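Local coordinates for outer membrane protein SusF (Bacteroides thetaiotaomicron, PDB 4FE9) that binds starch at the cell surface through carbohydrate-binding modules, before the starch is transported into the periplasm for degradation, at residues A[305-310]-A[340-345]; A[320-325]-A[361-366]; A[264-269]-A[280-285]. All blocks are in the same frame, centred on the assembly; numbering follows the deposited sequence.

Overall arrangement
All three contacts lie in the second carbohydrate-binding module, and all reach the same antiparallel sheet. Contacts 1 and 3 join neighbouring strand pairs: 306-310 pairs with 341-343 in contact 1, while 264-267, its neighbour on the other side, pairs with 283-287 in contact 3. Contact 2 sets a loop against strand 360-366 at the far end of the sheet and touches contact 1 through L342 and F365. Contact 3 is the most buried and combines strand pairing with a threonine-tryptophan CH-pi contact. Contact 1 is partly buried and turns the N341 amide and K308 to bound glucose, with Q306 behind N341. Contact 2, also partly buried, is aliphatic inside and water-bridged outside.

Contact 1: A[305-310]-A[340-345]; sequences DQVKFA and GNLKVG. With GLC (alpha-D-glucopyranose), chain C; GLC (alpha-D-glucopyranose), chain B.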
loop_
_atom_site.group_PDB
_atom_site.type_symbol
_atom_site.label_atom_id
_atom_site.label_comp_id
_atom_site.label_asym_id
_atom_site.label_seq_id
_atom_site.Cartn_x
_atom_site.Cartn_y
_atom_site.Cartn_z
ATOM N N ASP A 305 -18.759 17.186 -11.082
ATOM C CA ASP A 305 -17.743 17.983 -10.376
ATOM C C ASP A 305 -16.373 17.291 -10.474
ATOM O O ASP A 305 -16.279 16.090 -10.308
ATOM C CB ASP A 305 -18.144 18.149 -8.904
ATOM C CG ASP A 305 -19.203 19.274 -8.693
ATOM O OD1 ASP A 305 -19.314 20.170 -9.589
ATOM O OD2 ASP A 305 -19.903 19.265 -7.619
ATOM N N GLN A 306 -15.332 18.053 -10.791
ATOM C CA GLN A 306 -13.953 17.538 -10.693
ATOM C C GLN A 306 -13.215 18.218 -9.561
ATOM O O GLN A 306 -13.395 19.399 -9.342
ATOM C CB GLN A 306 -13.204 17.759 -12.003
ATOM C CG GLN A 306 -13.778 16.922 -13.162
ATOM C CD GLN A 306 -13.202 17.298 -14.498
ATOM O OE1 GLN A 306 -11.988 17.304 -14.688
ATOM N NE2 GLN A 306 -14.069 17.536 -15.457
ATOM N N VAL A 307 -12.393 17.460 -8.843
ATOM C CA VAL A 307 -11.591 18.020 -7.744
ATOM C C VAL A 307 -10.143 17.555 -7.758
ATOM O O VAL A 307 -9.831 16.465 -8.261
ATOM C CB VAL A 307 -12.204 17.676 -6.367
ATOM C CG1 VAL A 307 -13.593 18.346 -6.202
ATOM C CG2 VAL A 307 -12.290 16.203 -6.182
ATOM N N LYS A 308 -9.278 18.331 -7.099
ATOM C CA LYS A 308 -7.905 17.884 -6.777
ATOM C C LYS A 308 -7.522 18.373 -5.352
ATOM O O LYS A 308 -8.196 19.234 -4.789
ATOM C CB LYS A 308 -6.911 18.452 -7.786
ATOM C CG LYS A 308 -6.836 17.679 -9.077
ATOM C CD LYS A 308 -5.765 18.197 -9.947
ATOM C CE LYS A 308 -4.561 17.297 -9.910
ATOM N NZ LYS A 308 -3.611 17.631 -11.007
ATOM N N PHE A 309 -6.452 17.822 -4.802
ATOM C CA PHE A 309 -6.049 18.088 -3.422
ATOM C C PHE A 309 -4.624 18.582 -3.425
ATOM O O PHE A 309 -3.868 18.264 -4.336
ATOM C CB PHE A 309 -6.149 16.813 -2.574
ATOM C CG PHE A 309 -7.522 16.248 -2.503
ATOM C CD1 PHE A 309 -7.948 15.302 -3.434
ATOM C CD2 PHE A 309 -8.399 16.645 -1.504
ATOM C CE1 PHE A 309 -9.241 14.775 -3.375
ATOM C CE2 PHE A 309 -9.722 16.175 -1.480
ATOM C CZ PHE A 309 -10.132 15.227 -2.419
ATOM N N ALA A 310 -4.272 19.425 -2.452
ATOM C CA ALA A 310 -2.899 19.980 -2.355
ATOM C C ALA A 310 -2.515 20.236 -0.896
ATOM O O ALA A 310 -3.383 20.493 -0.058
ATOM C CB ALA A 310 -2.789 21.277 -3.145
ATOM N N GLY A 340 -6.567 12.934 -14.872
ATOM C CA GLY A 340 -5.825 12.992 -13.604
ATOM C C GLY A 340 -6.574 13.754 -12.521
ATOM O O GLY A 340 -6.183 13.728 -11.355
ATOM N N ASN A 341 -7.644 14.452 -12.916
ATOM C CA ASN A 341 -8.611 14.990 -11.970
ATOM C C ASN A 341 -9.422 13.875 -11.406
ATOM O O ASN A 341 -9.691 12.894 -12.099
ATOM C CB ASN A 341 -9.562 15.954 -12.669
ATOM C CG ASN A 341 -8.893 17.223 -13.111
ATOM O OD1 ASN A 341 -7.752 17.503 -12.750
ATOM N ND2 ASN A 341 -9.644 18.061 -13.809
ATOM N N LEU A 342 -9.924 14.060 -10.187
ATOM C CA LEU A 342 -10.916 13.165 -9.654
ATOM C C LEU A 342 -12.335 13.659 -9.945
ATOM O O LEU A 342 -12.727 14.777 -9.536
ATOM C CB LEU A 342 -10.723 12.965 -8.159
ATOM C CG LEU A 342 -11.736 12.036 -7.510
ATOM C CD1 LEU A 342 -11.583 10.629 -8.024
ATOM C CD2 LEU A 342 -11.641 12.065 -6.001
ATOM N N LYS A 343 -13.101 12.830 -10.650
ATOM C CA LYS A 343 -14.443 13.206 -11.087
ATOM C C LYS A 343 -15.485 12.467 -10.275
ATOM O O LYS A 343 -15.400 11.254 -10.082
ATOM C CB LYS A 343 -14.632 12.926 -12.588
ATOM C CG LYS A 343 -16.109 12.996 -13.073
ATOM C CD LYS A 343 -16.186 13.309 -14.571
ATOM C CE LYS A 343 -17.353 12.578 -15.231
ATOM N NZ LYS A 343 -17.155 12.453 -16.724
ATOM N N VAL A 344 -16.417 13.215 -9.713
ATOM C CA VAL A 344 -17.460 12.613 -8.950
ATOM C C VAL A 344 -18.699 12.499 -9.853
ATOM O O VAL A 344 -19.053 13.460 -10.539
ATOM C CB VAL A 344 -17.809 13.476 -7.699
ATOM C CG1 VAL A 344 -18.863 12.785 -6.875
ATOM C CG2 VAL A 344 -16.544 13.729 -6.861
ATOM N N GLY A 345 -19.276 11.307 -9.923
ATOM C CA GLY A 345 -20.332 11.041 -10.914
ATOM C C GLY A 345 -21.751 11.160 -10.367
ATOM O O GLY A 345 -22.682 11.547 -11.100
HETATM C C1 GLC C . -6.297 22.331 -12.983
HETATM C C2 GLC C . -7.151 21.192 -13.492
HETATM C C3 GLC C . -7.443 21.355 -14.993
HETATM C C4 GLC C . -8.052 22.710 -15.283
HETATM C C5 GLC C . -7.091 23.776 -14.763
HETATM C C6 GLC C . -7.665 25.176 -14.947
HETATM O O2 GLC C . -6.388 20.006 -13.322
HETATM O O3 GLC C . -8.327 20.322 -15.432
HETATM O O4 GLC C . -8.226 22.849 -16.704
HETATM O O5 GLC C . -6.865 23.592 -13.366
HETATM O O6 GLC C . -6.619 26.120 -14.721
HETATM C C1 GLC B . -1.120 22.414 -12.102
HETATM C C2 GLC B . -1.967 21.255 -11.590
HETATM C C3 GLC B . -3.188 21.045 -12.458
HETATM C C4 GLC B . -3.973 22.338 -12.565
HETATM C C5 GLC B . -3.073 23.446 -13.048
HETATM C C6 GLC B . -3.824 24.772 -13.103
HETATM O O2 GLC B . -1.187 20.074 -11.606
HETATM O O3 GLC B . -4.026 20.012 -11.926
HETATM O O4 GLC B . -4.993 22.184 -13.518
HETATM O O5 GLC B . -1.929 23.586 -12.197
HETATM O O6 GLC B . -2.915 25.764 -13.577
#
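The side-chain amides of Q306 and N341 meet with their planes 51° apart and are joined by a hydrogen bond. N341 ND2 donates to Q306 OE1 at 2.6 Å, almost straight and within N341's own amide plane, though it reaches the Q306 carbonyl from 24° outside that carbonyl's plane. The same ND2 also donates to O3 of the chain C glucose, 3.1 Å away, while N341 OD1 accepts from that sugar's O2 at 2.9 Å. One amide thus grips two adjacent hydroxyls, and Q306, as a second-shell residue, probably helps to fix the rotation of N341. The other flat group, the F309 ring, has L342 CD2 at its edge, close to the ring plane and 4.5 Å from CE1.

K308 crosses N341 at about a right angle, its CD lying 3.5 Å from N341 OD1. A bend at chi3 (103°) then carries K308 NZ to O3 of the chain B glucose at 2.6 Å, so these two residues of the module's glycan pocket hold successive sugars. The NZ also makes a salt bridge to D318, which itself bonds to glucose.

Behind this polar face the backbones run antiparallel. V307 and L342 form a hydrogen-bonded pair, with V307 N to L342 O at 2.8 Å, and their side chains lie side by side, pointing the same way. Q306 and K343 make the neighbouring non-hydrogen-bonded pair, and V344 N closes the end on D305 O.

On the sugar-facing side W272, also of the pocket, touches Q306 and N341. On the buried side L342 packs on I363 and F365 of strand 360-366, and V307 and V344 rest on F301 of strand 294-301. Within the sheet, strand 341-343 lies between 336-338 and 306-310, and the latter pairs onward with 264-267.

Contact 2: A[320-325]-A[361-366]; sequences GFVDAI and KVIEFE
V322, I363 and I325 form the apolar centre where a loop carrying an inverse gamma turn, centred on A324, folds against strand 360-366, an outermost strand of the module's antiparallel sheet. V322 CG1 stands anti to the carbonyl carbon (chi1 -54°), which gives its two methyls different partners. CG2 meets I363 CD1 at 4.1 Å, the two side chains crossing at about a right angle, while CG1 rests on the aliphatic part of K361, 4.0 Å from its CB and equally near its CD. The extended I363 side chain pushes its CD1 on to 3.2 Å from G320 O, a tight fit at the start of the loop. I325 lies over the strand backbone, with CG2 3.6 Å from I363 O.

With an alanine here, both V322 methyls would be missing, which would probably open a gap beside I363 CD1 and leave the aliphatic part of K361 without its partner.

Farther out, A324 sits with its CB 3.8 Å from V362 CG2, and its carbonyl is approached by the strand: I363 N makes only a weak hydrogen bond to A324 O. E364 bends at chi2 so that its OE1 comes near the I325 backbone, where it accepts from the N of S326, the residue after I325 and just before helix 327-333.

At the polar edge a water ties the two backbones together, accepting from A324 N at 3.0 Å and donating to K361 O at 3.2 Å.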
loop_
_atom_site.group_PDB
_atom_site.type_symbol
_atom_site.label_atom_id
_atom_site.label_comp_id
_atom_site.label_asym_id
_atom_site.label_seq_id
_atom_site.Cartn_x
_atom_site.Cartn_y
_atom_site.Cartn_z
ATOM N N GLY A 320 -4.981 14.247 -7.795
ATOM C CA GLY A 320 -6.400 14.061 -8.036
ATOM C C GLY A 320 -6.766 12.593 -7.957
ATOM O O GLY A 320 -6.647 11.959 -6.887
ATOM N N PHE A 321 -7.126 12.015 -9.103
ATOM C CA PHE A 321 -7.358 10.578 -9.168
ATOM C C PHE A 321 -6.038 9.817 -8.857
ATOM O O PHE A 321 -4.968 10.182 -9.350
ATOM C CB PHE A 321 -7.909 10.192 -10.554
ATOM C CG PHE A 321 -8.296 8.759 -10.672
ATOM C CD1 PHE A 321 -9.569 8.335 -10.289
ATOM C CD2 PHE A 321 -7.365 7.805 -11.109
ATOM C CE1 PHE A 321 -9.885 6.964 -10.229
ATOM C CE2 PHE A 321 -7.724 6.451 -11.205
ATOM C CZ PHE A 321 -8.988 6.025 -10.736
ATOM N N VAL A 322 -6.115 8.869 -7.925
ATOM C CA VAL A 322 -4.970 8.058 -7.554
ATOM C C VAL A 322 -5.367 6.582 -7.571
ATOM O O VAL A 322 -6.539 6.259 -7.635
ATOM C CB VAL A 322 -4.437 8.417 -6.122
ATOM C CG1 VAL A 322 -4.138 9.893 -6.012
ATOM C CG2 VAL A 322 -5.433 7.996 -5.065
ATOM N N ASP A 323 -4.400 5.697 -7.364
ATOM C CA ASP A 323 -4.667 4.268 -7.507
ATOM C C ASP A 323 -5.390 3.607 -6.325
ATOM O O ASP A 323 -6.238 2.753 -6.528
ATOM C CB ASP A 323 -3.396 3.513 -7.860
ATOM C CG ASP A 323 -3.339 3.138 -9.332
ATOM O OD1 ASP A 323 -2.935 4.011 -10.153
ATOM O OD2 ASP A 323 -3.791 2.002 -9.681
ATOM N N ALA A 324 -5.086 4.017 -5.094
ATOM C CA ALA A 324 -5.722 3.372 -3.931
ATOM C C ALA A 324 -7.069 4.032 -3.596
ATOM O O ALA A 324 -7.180 4.843 -2.634
ATOM C CB ALA A 324 -4.775 3.358 -2.707
ATOM N N ILE A 325 -8.042 3.826 -4.482
ATOM C CA ILE A 325 -9.433 4.165 -4.194
ATOM C C ILE A 325 -10.281 2.888 -4.205
ATOM O O ILE A 325 -10.283 2.161 -5.179
ATOM C CB ILE A 325 -9.987 5.195 -5.228
ATOM C CG1 ILE A 325 -9.085 6.440 -5.276
ATOM C CG2 ILE A 325 -11.442 5.580 -4.894
ATOM C CD1 ILE A 325 -9.540 7.525 -6.246
ATOM N N LYS A 361 -0.804 7.650 -1.681
ATOM C CA LYS A 361 -2.033 8.381 -1.451
ATOM C C LYS A 361 -3.251 7.437 -1.409
ATOM O O LYS A 361 -3.306 6.436 -2.146
ATOM C CB LYS A 361 -2.216 9.447 -2.535
ATOM C CG LYS A 361 -1.078 10.446 -2.608
ATOM C CD LYS A 361 -0.827 10.893 -4.001
ATOM C CE LYS A 361 0.424 11.754 -4.085
ATOM N NZ LYS A 361 1.051 11.604 -5.422
ATOM N N VAL A 362 -4.181 7.714 -0.498
ATOM C CA VAL A 362 -5.484 7.032 -0.468
ATOM C C VAL A 362 -6.600 8.094 -0.423
ATOM O O VAL A 362 -6.456 9.114 0.251
ATOM C CB VAL A 362 -5.592 6.098 0.773
ATOM C CG1 VAL A 362 -6.959 5.496 0.882
ATOM C CG2 VAL A 362 -4.534 5.018 0.700
ATOM N N ILE A 363 -7.604 7.946 -1.284
ATOM C CA ILE A 363 -8.806 8.792 -1.216
ATOM C C ILE A 363 -10.016 7.896 -1.093
ATOM O O ILE A 363 -10.079 6.878 -1.778
ATOM C CB ILE A 363 -8.927 9.650 -2.464
ATOM C CG1 ILE A 363 -7.743 10.589 -2.565
ATOM C CG2 ILE A 363 -10.262 10.414 -2.491
ATOM C CD1 ILE A 363 -7.582 11.266 -3.935
ATOM N N GLU A 364 -10.825 8.108 -0.043
ATOM C CA GLU A 364 -12.113 7.397 0.114
ATOM C C GLU A 364 -13.289 8.372 0.157
ATOM O O GLU A 364 -13.153 9.491 0.668
ATOM C CB GLU A 364 -12.112 6.524 1.368
ATOM C CG GLU A 364 -10.997 5.476 1.395
ATOM C CD GLU A 364 -11.217 4.335 0.368
ATOM O OE1 GLU A 364 -10.612 4.371 -0.741
ATOM O OE2 GLU A 364 -12.010 3.421 0.669
ATOM N N PHE A 365 -14.377 8.017 -0.540
ATOM C CA PHE A 365 -15.687 8.641 -0.328
ATOM C C PHE A 365 -16.597 7.721 0.417
ATOM O O PHE A 365 -16.709 6.544 0.077
ATOM C CB PHE A 365 -16.326 8.996 -1.641
ATOM C CG PHE A 365 -15.786 10.225 -2.247
ATOM C CD1 PHE A 365 -14.417 10.373 -2.438
ATOM C CD2 PHE A 365 -16.639 11.238 -2.671
ATOM C CE1 PHE A 365 -13.902 11.522 -3.009
ATOM C CE2 PHE A 365 -16.143 12.389 -3.250
ATOM C CZ PHE A 365 -14.763 12.545 -3.415
ATOM N N GLU A 366 -17.260 8.247 1.437
ATOM C CA GLU A 366 -18.069 7.431 2.337
ATOM C C GLU A 366 -19.422 8.084 2.612
ATOM O O GLU A 366 -19.612 9.224 2.319
ATOM C CB GLU A 366 -17.331 7.225 3.640
ATOM C CG GLU A 366 -16.255 6.134 3.555
ATOM C CD GLU A 366 -15.291 6.167 4.734
ATOM O OE1 GLU A 366 -15.757 6.093 5.903
ATOM O OE2 GLU A 366 -14.071 6.225 4.480
HETATM O O HOH W 1 -2.455 5.432 -5.009
#

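Contact 3: A[264-269]-A[280-285]; sequences YMTGSA and NAWKAL. With EDO (1,2-ethanediol), chain F.
Y264 and A284 face each other as a non-hydrogen-bonded antiparallel pair, followed by the hydrogen-bonded pair M265 and K283, in which K283 N to M265 O spans 2.8 Å and runs nearly straight. Beyond this pair T266 takes over with its side chain. Its OG1, anti to the backbone N (chi1 -168°), donates to A281 O at 2.8 Å, from a position 16° out of the carbonyl plane. The same rotation leaves CG2 over the face of W282, 3.5 Å from CZ3. T266 CB makes a CH-pi contact with the six-membered ring, 3.8 Å from its centroid and 18° off the normal.

Y264 CB reaches CE3 of the indole, while its ring runs along A284, with CE1 3.7 Å from A284 CB; the phenol OH bonds to E262. M265 points to the other face of the sheet, where its CB lies 3.9 Å from L285 CD1. An ethanediol, probably from the crystallisation liquor, donates to A284 O.

W282 is held at its NE1 by G273 O and meets W315, a glycan-pocket residue that T266 also touches, edge-to-face, which is consistent with this contact lying behind the sugar site. Strand 264-267 sits between 283-287 and 306-310, and M265 packs on V307 and F309 of the latter and on F299 and F301 of strand 294-301.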
loop_
_atom_site.group_PDB
_atom_site.type_symbol
_atom_site.label_atom_id
_atom_site.label_comp_id
_atom_site.label_asym_id
_atom_site.label_seq_id
_atom_site.Cartn_x
_atom_site.Cartn_y
_atom_site.Cartn_z
ATOM N N TYR A 264 -5.878 20.662 1.318
ATOM C CA TYR A 264 -6.907 21.527 0.769
ATOM C C TYR A 264 -7.424 20.920 -0.518
ATOM O O TYR A 264 -6.703 20.167 -1.190
ATOM C CB TYR A 264 -6.348 22.910 0.476
ATOM C CG TYR A 264 -5.870 23.670 1.704
ATOM C CD1 TYR A 264 -6.723 24.540 2.386
ATOM C CD2 TYR A 264 -4.554 23.546 2.151
ATOM C CE1 TYR A 264 -6.280 25.257 3.502
ATOM C CE2 TYR A 264 -4.112 24.219 3.275
ATOM C CZ TYR A 264 -4.984 25.043 3.969
ATOM O OH TYR A 264 -4.518 25.753 5.038
ATOM N N MET A 265 -8.718 21.108 -0.748
ATOM C CA MET A 265 -9.391 20.637 -1.946
ATOM C C MET A 265 -9.850 21.827 -2.758
ATOM O O MET A 265 -10.288 22.840 -2.201
ATOM C CB MET A 265 -10.599 19.792 -1.564
ATOM C CG MET A 265 -11.476 19.355 -2.763
ATOM S SD MET A 265 -12.760 18.219 -2.285
ATOM C CE MET A 265 -13.979 19.383 -1.673
ATOM N N THR A 266 -9.544 21.791 -4.048
ATOM C CA THR A 266 -10.166 22.669 -5.012
ATOM C C THR A 266 -10.792 21.816 -6.124
ATOM O O THR A 266 -10.926 20.585 -5.977
ATOM C CB THR A 266 -9.161 23.671 -5.584
ATOM O OG1 THR A 266 -9.851 24.686 -6.320
ATOM C CG2 THR A 266 -8.131 22.974 -6.495
ATOM N N GLY A 267 -11.280 22.473 -7.175
ATOM C CA GLY A 267 -12.322 21.886 -7.991
ATOM C C GLY A 267 -12.804 22.770 -9.117
ATOM O O GLY A 267 -12.541 23.992 -9.140
ATOM N N SER A 268 -13.447 22.135 -10.100
ATOM C CA SER A 268 -14.249 22.852 -11.102
ATOM C C SER A 268 -15.276 23.754 -10.438
ATOM O O SER A 268 -15.353 24.929 -10.751
ATOM C CB SER A 268 -14.934 21.871 -12.082
ATOM O OG SER A 268 -15.594 20.815 -11.399
ATOM N N ALA A 269 -15.974 23.227 -9.436
ATOM C CA ALA A 269 -16.950 24.024 -8.674
ATOM C C ALA A 269 -16.331 25.141 -7.792
ATOM O O ALA A 269 -17.055 25.837 -7.086
ATOM C CB ALA A 269 -17.843 23.122 -7.845
ATOM N N ASN A 280 -12.311 30.840 -0.763
ATOM C CA ASN A 280 -13.336 30.670 -1.783
ATOM C C ASN A 280 -12.945 29.611 -2.821
ATOM O O ASN A 280 -13.769 28.781 -3.215
ATOM C CB ASN A 280 -13.650 32.024 -2.459
ATOM C CG ASN A 280 -14.570 32.918 -1.593
ATOM O OD1 ASN A 280 -15.522 32.428 -0.945
ATOM N ND2 ASN A 280 -14.262 34.210 -1.545
ATOM N N ALA A 281 -11.662 29.570 -3.162
ATOM C CA ALA A 281 -11.167 28.608 -4.125
ATOM C C ALA A 281 -10.642 27.284 -3.478
ATOM O O ALA A 281 -10.545 26.262 -4.158
ATOM C CB ALA A 281 -10.116 29.236 -4.978
ATOM N N TRP A 282 -10.294 27.330 -2.181
ATOM C CA TRP A 282 -9.582 26.199 -1.500
ATOM C C TRP A 282 -10.240 25.829 -0.193
ATOM O O TRP A 282 -10.332 26.662 0.702
ATOM C CB TRP A 282 -8.138 26.566 -1.231
ATOM C CG TRP A 282 -7.380 26.851 -2.439
ATOM C CD1 TRP A 282 -7.268 28.048 -3.063
ATOM C CD2 TRP A 282 -6.715 25.891 -3.283
ATOM N NE1 TRP A 282 -6.527 27.916 -4.222
ATOM C CE2 TRP A 282 -6.152 26.605 -4.360
ATOM C CE3 TRP A 282 -6.484 24.511 -3.188
ATOM C CZ2 TRP A 282 -5.343 25.996 -5.321
ATOM C CZ3 TRP A 282 -5.676 23.904 -4.138
ATOM C CH2 TRP A 282 -5.167 24.637 -5.230
ATOM N N LYS A 283 -10.700 24.585 -0.074
ATOM C CA LYS A 283 -11.375 24.136 1.131
ATOM C C LYS A 283 -10.414 23.315 2.003
ATOM O O LYS A 283 -9.937 22.259 1.582
ATOM C CB LYS A 283 -12.579 23.270 0.776
ATOM C CG LYS A 283 -13.575 23.918 -0.230
ATOM C CD LYS A 283 -14.493 24.890 0.473
ATOM C CE LYS A 283 -14.197 26.303 0.038
ATOM N NZ LYS A 283 -15.408 27.188 0.111
ATOM N N ALA A 284 -10.195 23.761 3.228
ATOM C CA ALA A 284 -9.371 23.004 4.186
ATOM C C ALA A 284 -10.074 21.709 4.587
ATOM O O ALA A 284 -11.290 21.696 4.763
ATOM C CB ALA A 284 -9.065 23.872 5.415
ATOM N N LEU A 285 -9.355 20.587 4.556
ATOM C CA LEU A 285 -9.820 19.378 5.270
ATOM C C LEU A 285 -9.336 19.352 6.719
ATOM O O LEU A 285 -8.457 20.074 7.083
ATOM C CB LEU A 285 -9.378 18.102 4.552
ATOM C CG LEU A 285 -10.197 17.752 3.294
ATOM C CD1 LEU A 285 -9.706 18.623 2.084
ATOM C CD2 LEU A 285 -10.089 16.240 2.987
HETATM C C1 EDO F . -15.753 20.435 6.111
HETATM O O1 EDO F . -16.200 19.221 6.729
HETATM C C2 EDO F . -14.246 20.448 6.181
HETATM O O2 EDO F . -13.771 21.684 5.643
#